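Local coordinates for protein putative adenosine kinase (Schistosoma mansoni, PDB 3VAS) that catalyses, as an adenosine kinase of the ribokinase (pfkB) family, the phosphorylation of adenosine to AMP and is captured here with adenosine bound, at residues V88-W93 and F322-I327; L279-R284 and K334-S339; H202-E207 and L268-G273. All blocks are in the same frame, centred on the assembly; numbering follows the deposited sequence.

Contact 1: V88-W93 and F322-I327; sequences VKMIQW and FAAGFI
A324 meets both M90 and I91 where helix 318-330 packs against helix 83-95. The short segments 88-93 and 322-327 approach to 8.2 Å between axes and cross at -42°, their N-to-C directions running broadly the same way. Along the second helix, F322 and A323 turn to other neighbours, and A324 is the first to reach across. Its methyl points toward the partner helix, with A324 CB 3.7 Å from M90 CB and 3.8 Å from I91 CG1, so it nestles between the bases of two consecutive side chains. Being so small, alanine lets the backbones come close: the CA atoms of I91 and A324 lie 5.0 Å apart. I91 lies over the A324 backbone as well, its CG1 3.7 Å from A324 CA. M90 touches with CB and CG at the root of its chain; CG stands anti to the backbone N (chi1 -174°), and the rest runs on fully extended past the alanine. One turn after A324 comes I327. Here the two isoleucines cross obliquely, the CD1 tip of I91 resting 3.9 Å from the CG2 branch of I327. Branched aliphatic chains suit this place because all four touching residues are buried and meet through carbon atoms only. On the far side of helix 318-330, F322 and F326 pack on strand 279-284 and helix 336-351, while A323 and I327 touch Y183 of strand 181-185. The side chain of M90, about 11 Å from the bound adenosine, also touches A346, so helix 336-351 borders the pair.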
loop_
_atom_site.group_PDB
_atom_site.type_symbol
_atom_site.label_atom_id
_atom_site.label_comp_id
_atom_site.label_asym_id
_atom_site.label_seq_id
_atom_site.Cartn_x
_atom_site.Cartn_y
_atom_site.Cartn_z
ATOM N N VAL A 88 -6.863 2.847 0.535
ATOM C CA VAL A 88 -8.256 2.887 0.107
ATOM C C VAL A 88 -9.159 3.628 1.092
ATOM O O VAL A 88 -10.028 4.398 0.688
ATOM C CB VAL A 88 -8.785 1.469 -0.168
ATOM C CG1 VAL A 88 -10.303 1.475 -0.345
ATOM C CG2 VAL A 88 -8.093 0.896 -1.389
ATOM N N LYS A 89 -8.949 3.422 2.386
ATOM C CA LYS A 89 -9.794 4.101 3.358
ATOM C C LYS A 89 -9.475 5.594 3.438
ATOM O O LYS A 89 -10.348 6.401 3.753
ATOM C CB LYS A 89 -9.745 3.424 4.732
ATOM C CG LYS A 89 -8.469 3.617 5.528
ATOM C CD LYS A 89 -8.517 2.760 6.798
ATOM C CE LYS A 89 -7.407 3.131 7.771
ATOM N NZ LYS A 89 -7.465 2.311 9.015
ATOM N N MET A 90 -8.238 5.974 3.134
ATOM C CA MET A 90 -7.916 7.397 3.098
ATOM C C MET A 90 -8.475 8.056 1.836
ATOM O O MET A 90 -8.901 9.210 1.880
ATOM C CB MET A 90 -6.416 7.668 3.238
ATOM C CG MET A 90 -6.095 9.159 3.357
ATOM S SD MET A 90 -4.369 9.502 3.757
ATOM C CE MET A 90 -4.425 11.263 4.101
ATOM N N ILE A 91 -8.482 7.331 0.718
ATOM C CA ILE A 91 -9.154 7.829 -0.484
ATOM C C ILE A 91 -10.610 8.136 -0.136
ATOM O O ILE A 91 -11.146 9.182 -0.501
ATOM C CB ILE A 91 -9.130 6.805 -1.631
ATOM C CG1 ILE A 91 -7.701 6.570 -2.120
ATOM C CG2 ILE A 91 -10.009 7.274 -2.792
ATOM C CD1 ILE A 91 -7.601 5.534 -3.222
ATOM N N GLN A 92 -11.232 7.216 0.593
ATOM C CA GLN A 92 -12.607 7.371 1.049
ATOM C C GLN A 92 -12.762 8.578 1.981
ATOM O O GLN A 92 -13.712 9.350 1.861
ATOM C CB GLN A 92 -13.066 6.082 1.746
ATOM C CG GLN A 92 -14.432 6.180 2.423
ATOM C CD GLN A 92 -15.567 6.347 1.431
ATOM O OE1 GLN A 92 -15.710 5.554 0.497
ATOM N NE2 GLN A 92 -16.380 7.384 1.626
ATOM N N TRP A 93 -11.819 8.731 2.902
ATOM C CA TRP A 93 -11.821 9.830 3.865
ATOM C C TRP A 93 -11.644 11.185 3.167
ATOM O O TRP A 93 -12.344 12.157 3.469
ATOM C CB TRP A 93 -10.696 9.580 4.867
ATOM C CG TRP A 93 -10.551 10.554 6.000
ATOM C CD1 TRP A 93 -11.273 10.584 7.162
ATOM C CD2 TRP A 93 -9.573 11.596 6.108
ATOM N NE1 TRP A 93 -10.817 11.598 7.975
ATOM C CE2 TRP A 93 -9.773 12.231 7.349
ATOM C CE3 TRP A 93 -8.555 12.059 5.269
ATOM C CZ2 TRP A 93 -8.992 13.305 7.771
ATOM C CZ3 TRP A 93 -7.778 13.125 5.690
ATOM C CH2 TRP A 93 -8.002 13.737 6.928
ATOM N N PHE A 322 0.456 8.843 0.492
ATOM C CA PHE A 322 0.859 9.477 -0.752
ATOM C C PHE A 322 0.014 8.954 -1.906
ATOM O O PHE A 322 -0.515 9.731 -2.694
ATOM C CB PHE A 322 2.344 9.237 -1.033
ATOM C CG PHE A 322 2.837 9.908 -2.285
ATOM C CD1 PHE A 322 3.391 11.184 -2.233
ATOM C CD2 PHE A 322 2.741 9.272 -3.517
ATOM C CE1 PHE A 322 3.844 11.812 -3.389
ATOM C CE2 PHE A 322 3.192 9.894 -4.675
ATOM C CZ PHE A 322 3.741 11.165 -4.612
ATOM N N ALA A 323 -0.108 7.634 -1.995
ATOM C CA ALA A 323 -0.902 7.014 -3.047
ATOM C C ALA A 323 -2.367 7.448 -2.975
ATOM O O ALA A 323 -2.966 7.788 -3.995
ATOM C CB ALA A 323 -0.783 5.482 -2.986
ATOM N N ALA A 324 -2.936 7.432 -1.770
ATOM C CA ALA A 324 -4.314 7.879 -1.559
ATOM C C ALA A 324 -4.519 9.319 -2.022
ATOM O O ALA A 324 -5.454 9.616 -2.773
ATOM C CB ALA A 324 -4.699 7.745 -0.092
ATOM N N GLY A 325 -3.640 10.207 -1.564
ATOM C CA GLY A 325 -3.723 11.616 -1.900
ATOM C C GLY A 325 -3.642 11.844 -3.398
ATOM O O GLY A 325 -4.390 12.655 -3.947
ATOM N N PHE A 326 -2.751 11.119 -4.068
ATOM C CA PHE A 326 -2.629 11.251 -5.516
ATOM C C PHE A 326 -3.888 10.784 -6.233
ATOM O O PHE A 326 -4.452 11.512 -7.042
ATOM C CB PHE A 326 -1.426 10.477 -6.071
ATOM C CG PHE A 326 -1.243 10.653 -7.559
ATOM C CD1 PHE A 326 -0.506 11.721 -8.055
ATOM C CD2 PHE A 326 -1.838 9.779 -8.457
ATOM C CE1 PHE A 326 -0.356 11.906 -9.424
ATOM C CE2 PHE A 326 -1.691 9.952 -9.823
ATOM C CZ PHE A 326 -0.946 11.020 -10.309
ATOM N N ILE A 327 -4.306 9.556 -5.943
ATOM C CA ILE A 327 -5.420 8.933 -6.648
ATOM C C ILE A 327 -6.738 9.682 -6.461
ATOM O O ILE A 327 -7.463 9.910 -7.429
ATOM C CB ILE A 327 -5.576 7.459 -6.237
ATOM C CG1 ILE A 327 -4.343 6.661 -6.682
ATOM C CG2 ILE A 327 -6.846 6.858 -6.832
ATOM C CD1 ILE A 327 -4.271 5.276 -6.081
#

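Contact 2: L279-R284 and K334-S339; sequences LVIITR and KPMITS
M336 buries the most surface here, and its thioether bridges the first turn of helix 336-351 and strand 279-284. The nearest CA atoms, those of L279 and M336, are 10.1 Å apart, so side chains alone must span the distance. M336 starts with CG beside its carbonyl carbon (chi1 178°) and then bends at chi2 (72°), which carries SD and CE to the strand. L279 answers tip to tip: its CD2 lies 3.8 Å from M336 SD, while L279 CD1 and CD2 each lie 4.1 Å from M336 CE. Two residues on, I281 points to the same side of the strand and its CD1 meets M336 CE at 4.0 Å. A long, flexible, apolar methionine suits a place where one chain must reach two branched ones. The helix start is secured at P335, the N-cap residue, whose O accepts bonds from both S339 N and S339 OG, the hydroxyl sitting above the carbonyl plane. M336 also touches Y291 of strand 287-293, the antiparallel neighbour of strand 279-284; the strand's other neighbour is the parallel strand 236-240, and F326 of helix 318-330 packs on L279, I281 and S339.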
loop_
_atom_site.group_PDB
_atom_site.type_symbol
_atom_site.label_atom_id
_atom_site.label_comp_id
_atom_site.label_asym_id
_atom_site.label_seq_id
_atom_site.Cartn_x
_atom_site.Cartn_y
_atom_site.Cartn_z
ATOM N N LEU A 279 1.747 5.469 -16.100
ATOM C CA LEU A 279 2.383 6.489 -15.279
ATOM C C LEU A 279 3.180 5.848 -14.144
ATOM O O LEU A 279 2.685 4.957 -13.457
ATOM C CB LEU A 279 1.320 7.437 -14.716
ATOM C CG LEU A 279 1.817 8.580 -13.834
ATOM C CD1 LEU A 279 2.715 9.505 -14.637
ATOM C CD2 LEU A 279 0.648 9.344 -13.223
ATOM N N VAL A 280 4.416 6.298 -13.952
ATOM C CA VAL A 280 5.259 5.772 -12.882
ATOM C C VAL A 280 5.702 6.903 -11.957
ATOM O O VAL A 280 6.163 7.948 -12.415
ATOM C CB VAL A 280 6.490 5.029 -13.450
ATOM C CG1 VAL A 280 7.327 4.432 -12.329
ATOM C CG2 VAL A 280 6.047 3.941 -14.426
ATOM N N ILE A 281 5.541 6.697 -10.654
ATOM C CA ILE A 281 5.889 7.712 -9.666
ATOM C C ILE A 281 6.773 7.090 -8.595
ATOM O O ILE A 281 6.361 6.164 -7.903
ATOM C CB ILE A 281 4.631 8.304 -8.992
ATOM C CG1 ILE A 281 3.680 8.878 -10.045
ATOM C CG2 ILE A 281 5.012 9.351 -7.944
ATOM C CD1 ILE A 281 2.363 9.395 -9.484
ATOM N N ILE A 282 7.989 7.600 -8.465
ATOM C CA ILE A 282 8.930 7.076 -7.488
ATOM C C ILE A 282 9.243 8.135 -6.443
ATOM O O ILE A 282 9.874 9.147 -6.748
ATOM C CB ILE A 282 10.249 6.628 -8.162
ATOM C CG1 ILE A 282 9.968 5.605 -9.266
ATOM C CG2 ILE A 282 11.227 6.068 -7.129
ATOM C CD1 ILE A 282 9.242 4.368 -8.780
ATOM N N THR A 283 8.802 7.907 -5.211
ATOM C CA THR A 283 9.086 8.854 -4.139
ATOM C C THR A 283 10.500 8.636 -3.589
ATOM O O THR A 283 11.051 7.541 -3.695
ATOM C CB THR A 283 8.035 8.777 -3.010
ATOM O OG1 THR A 283 7.973 7.441 -2.492
ATOM C CG2 THR A 283 6.659 9.178 -3.537
ATOM N N ARG A 284 11.088 9.686 -3.020
ATOM C CA ARG A 284 12.483 9.640 -2.576
ATOM C C ARG A 284 12.689 10.354 -1.234
ATOM O O ARG A 284 13.671 11.079 -1.044
ATOM C CB ARG A 284 13.401 10.257 -3.644
ATOM C CG ARG A 284 13.458 9.480 -4.956
ATOM C CD ARG A 284 14.378 10.132 -5.988
ATOM N NE ARG A 284 15.728 10.356 -5.481
ATOM C CZ ARG A 284 16.300 11.554 -5.357
ATOM N NH1 ARG A 284 15.641 12.656 -5.704
ATOM N NH2 ARG A 284 17.540 11.650 -4.888
ATOM N N LYS A 334 -8.184 16.237 -11.620
ATOM C CA LYS A 334 -7.134 17.214 -11.345
ATOM C C LYS A 334 -5.875 16.836 -12.124
ATOM O O LYS A 334 -5.530 15.663 -12.205
ATOM C CB LYS A 334 -6.831 17.271 -9.847
ATOM C CG LYS A 334 -8.054 17.459 -8.962
ATOM C CD LYS A 334 -8.764 18.769 -9.244
ATOM C CE LYS A 334 -10.046 18.868 -8.431
ATOM N NZ LYS A 334 -9.797 18.497 -7.009
ATOM N N PRO A 335 -5.193 17.827 -12.717
ATOM C CA PRO A 335 -3.968 17.552 -13.482
ATOM C C PRO A 335 -2.842 16.957 -12.639
ATOM O O PRO A 335 -2.909 16.968 -11.408
ATOM C CB PRO A 335 -3.561 18.930 -14.024
ATOM C CG PRO A 335 -4.363 19.923 -13.244
ATOM C CD PRO A 335 -5.623 19.229 -12.839
ATOM N N MET A 336 -1.820 16.450 -13.324
ATOM C CA MET A 336 -0.700 15.740 -12.706
ATOM C C MET A 336 -0.051 16.473 -11.532
ATOM O O MET A 336 0.125 15.896 -10.458
ATOM C CB MET A 336 0.368 15.439 -13.764
ATOM C CG MET A 336 1.601 14.741 -13.221
ATOM S SD MET A 336 1.256 13.032 -12.787
ATOM C CE MET A 336 2.761 12.575 -11.933
ATOM N N ILE A 337 0.312 17.734 -11.743
ATOM C CA ILE A 337 1.031 18.501 -10.726
ATOM C C ILE A 337 0.164 18.762 -9.494
ATOM O O ILE A 337 0.616 18.605 -8.356
ATOM C CB ILE A 337 1.560 19.836 -11.290
ATOM C CG1 ILE A 337 2.528 19.578 -12.449
ATOM C CG2 ILE A 337 2.252 20.646 -10.198
ATOM C CD1 ILE A 337 3.812 18.889 -12.033
ATOM N N THR A 338 -1.083 19.158 -9.734
ATOM C CA THR A 338 -2.048 19.364 -8.663
ATOM C C THR A 338 -2.196 18.089 -7.832
ATOM O O THR A 338 -2.231 18.138 -6.602
ATOM C CB THR A 338 -3.421 19.788 -9.232
ATOM O OG1 THR A 338 -3.289 21.043 -9.913
ATOM C CG2 THR A 338 -4.465 19.919 -8.121
ATOM N N SER A 339 -2.260 16.949 -8.513
ATOM C CA SER A 339 -2.408 15.658 -7.844
ATOM C C SER A 339 -1.183 15.298 -7.003
ATOM O O SER A 339 -1.314 14.735 -5.912
ATOM C CB SER A 339 -2.697 14.553 -8.862
ATOM O OG SER A 339 -3.946 14.756 -9.503
#

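Contact 3: H202-E207 and L268-G273; sequences HSLENE and LPFADG
L204 reaches from the last turn of helix 189-205 to a type I beta turn, F270 to G273, in the loop between helix 257-267 and strand 279-284. The helix closes with a Schellman motif, K208 N bonding S203 O and E207 N bonding L204 O (3.2 Å), with E207, at positive phi, as the C-prime residue. L204 carries the whole contact from its side. A chi1 of -162° sets its CG beside the carbonyl carbon, and the isobutyl group projects at the turn with its two methyls split between different partners. L204 CD1 approaches the F270 ring obliquely, 4.0 Å from F270 CD1. L204 CD2 goes to the turn itself, 4.2 Å from A271 CB and 3.8 Å from D272 CG. A forked aliphatic chain therefore serves an aromatic on one branch and short side chains of the turn on the other. F270 is buried, and its ring also makes cation-pi contacts with R276 and R278. D272 has CG between the backbone N and the carbonyl carbon (chi1 56°), which lays the carboxylate across the leucine in van der Waals contact; its oxygens have their own polar partners, OD1 in a salt bridge with R276 and OD2 accepting from K274 N. E207 also pairs with R276, whose cation probably eases the proximity of the two carboxylates. G273, the last residue of the turn, takes a positive phi, which a residue without a side chain adopts easily. The turn is closed by its own backbone bond, G273 N to F270 O at 2.8 Å.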
loop_
_atom_site.group_PDB
_atom_site.type_symbol
_atom_site.label_atom_id
_atom_site.label_comp_id
_atom_site.label_asym_id
_atom_site.label_seq_id
_atom_site.Cartn_x
_atom_site.Cartn_y
_atom_site.Cartn_z
ATOM N N HIS A 202 -9.371 -8.080 -15.581
ATOM C CA HIS A 202 -10.683 -7.460 -15.738
ATOM C C HIS A 202 -10.545 -5.966 -16.026
ATOM O O HIS A 202 -11.229 -5.430 -16.898
ATOM C CB HIS A 202 -11.544 -7.681 -14.493
ATOM C CG HIS A 202 -12.794 -6.856 -14.472
ATOM N ND1 HIS A 202 -13.975 -7.276 -15.046
ATOM C CD2 HIS A 202 -13.044 -5.630 -13.952
ATOM C CE1 HIS A 202 -14.899 -6.345 -14.878
ATOM N NE2 HIS A 202 -14.359 -5.337 -14.218
ATOM N N SER A 203 -9.654 -5.304 -15.295
ATOM C CA SER A 203 -9.409 -3.877 -15.487
ATOM C C SER A 203 -8.933 -3.562 -16.905
ATOM O O SER A 203 -9.510 -2.714 -17.584
ATOM C CB SER A 203 -8.397 -3.356 -14.460
ATOM O OG SER A 203 -8.095 -1.984 -14.680
ATOM N N LEU A 204 -7.888 -4.252 -17.352
ATOM C CA LEU A 204 -7.312 -3.993 -18.669
ATOM C C LEU A 204 -8.302 -4.255 -19.803
ATOM O O LEU A 204 -8.403 -3.466 -20.746
ATOM C CB LEU A 204 -6.041 -4.816 -18.885
ATOM C CG LEU A 204 -5.165 -4.302 -20.027
ATOM C CD1 LEU A 204 -4.589 -2.944 -19.658
ATOM C CD2 LEU A 204 -4.052 -5.285 -20.369
ATOM N N GLU A 205 -9.036 -5.360 -19.710
ATOM C CA GLU A 205 -9.997 -5.710 -20.750
ATOM C C GLU A 205 -11.150 -4.708 -20.810
ATOM O O GLU A 205 -11.758 -4.521 -21.859
ATOM C CB GLU A 205 -10.515 -7.145 -20.578
ATOM C CG GLU A 205 -11.530 -7.335 -19.461
ATOM C CD GLU A 205 -12.003 -8.778 -19.337
ATOM O OE1 GLU A 205 -13.172 -8.993 -18.940
ATOM O OE2 GLU A 205 -11.207 -9.697 -19.628
ATOM N N ASN A 206 -11.432 -4.050 -19.689
ATOM C CA ASN A 206 -12.504 -3.056 -19.640
ATOM C C ASN A 206 -12.011 -1.610 -19.651
ATOM O O ASN A 206 -12.798 -0.683 -19.459
ATOM C CB ASN A 206 -13.416 -3.299 -18.435
ATOM C CG ASN A 206 -14.241 -4.562 -18.580
ATOM O OD1 ASN A 206 -14.128 -5.489 -17.780
ATOM N ND2 ASN A 206 -15.071 -4.607 -19.614
ATOM N N GLU A 207 -10.712 -1.432 -19.888
ATOM C CA GLU A 207 -10.092 -0.107 -19.962
ATOM C C GLU A 207 -10.328 0.728 -18.709
ATOM O O GLU A 207 -10.642 1.916 -18.787
ATOM C CB GLU A 207 -10.549 0.652 -21.211
ATOM C CG GLU A 207 -9.800 0.259 -22.479
ATOM C CD GLU A 207 -8.304 0.515 -22.371
ATOM O OE1 GLU A 207 -7.909 1.694 -22.225
ATOM O OE2 GLU A 207 -7.522 -0.461 -22.420
ATOM N N LEU A 268 7.503 -0.975 -20.082
ATOM C CA LEU A 268 7.132 -2.385 -20.190
ATOM C C LEU A 268 5.835 -2.505 -20.968
ATOM O O LEU A 268 4.898 -1.742 -20.728
ATOM C CB LEU A 268 6.968 -3.029 -18.810
ATOM C CG LEU A 268 8.207 -3.613 -18.131
ATOM C CD1 LEU A 268 7.865 -4.072 -16.720
ATOM C CD2 LEU A 268 8.772 -4.769 -18.948
ATOM N N PRO A 269 5.781 -3.446 -21.921
ATOM C CA PRO A 269 4.550 -3.637 -22.694
ATOM C C PRO A 269 3.374 -3.978 -21.785
ATOM O O PRO A 269 3.566 -4.601 -20.738
ATOM C CB PRO A 269 4.884 -4.833 -23.598
ATOM C CG PRO A 269 6.378 -4.807 -23.722
ATOM C CD PRO A 269 6.864 -4.339 -22.370
ATOM N N PHE A 270 2.176 -3.547 -22.162
ATOM C CA PHE A 270 0.974 -4.021 -21.493
ATOM C C PHE A 270 0.685 -5.443 -21.966
ATOM O O PHE A 270 1.126 -5.847 -23.043
ATOM C CB PHE A 270 -0.211 -3.098 -21.769
ATOM C CG PHE A 270 -0.175 -1.823 -20.980
ATOM C CD1 PHE A 270 -0.824 -1.730 -19.761
ATOM C CD2 PHE A 270 0.524 -0.720 -21.448
ATOM C CE1 PHE A 270 -0.787 -0.562 -19.029
ATOM C CE2 PHE A 270 0.564 0.453 -20.717
ATOM C CZ PHE A 270 -0.093 0.531 -19.507
ATOM N N ALA A 271 -0.052 -6.196 -21.155
ATOM C CA ALA A 271 -0.279 -7.618 -21.408
ATOM C C ALA A 271 -0.939 -7.928 -22.753
ATOM O O ALA A 271 -0.657 -8.961 -23.354
ATOM C CB ALA A 271 -1.076 -8.230 -20.278
ATOM N N ASP A 272 -1.818 -7.047 -23.223
ATOM C CA ASP A 272 -2.462 -7.258 -24.517
ATOM C C ASP A 272 -1.639 -6.682 -25.672
ATOM O O ASP A 272 -2.023 -6.787 -26.835
ATOM C CB ASP A 272 -3.893 -6.704 -24.531
ATOM C CG ASP A 272 -3.963 -5.229 -24.172
ATOM O OD1 ASP A 272 -5.093 -4.705 -24.074
ATOM O OD2 ASP A 272 -2.903 -4.594 -23.986
ATOM N N GLY A 273 -0.505 -6.073 -25.341
ATOM C CA GLY A 273 0.378 -5.513 -26.346
ATOM C C GLY A 273 -0.155 -4.227 -26.949
ATOM O O GLY A 273 0.434 -3.680 -27.880
#

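Overall arrangement
Contact 1 is fully buried; contact 2 is largely buried, though M336 is partly exposed. The two adjoin: F326, in a segment of contact 1, touches both segments of contact 2. Contact 1 joins two helices, and contact 2 joins the next helix in the chain to a strand. Contact 1 is purely aliphatic, while contact 2 adds the sulfur and methyl of M336. Contact 3 is more superficial, with A271 and D272 exposed and its centre 21 Å from the chain centre, against 10 Å for contact 1; its loop leads into strand 279-284 of contact 2. There a leucine meets an aromatic ring and the carboxylate of D272, which shares R276 with E207.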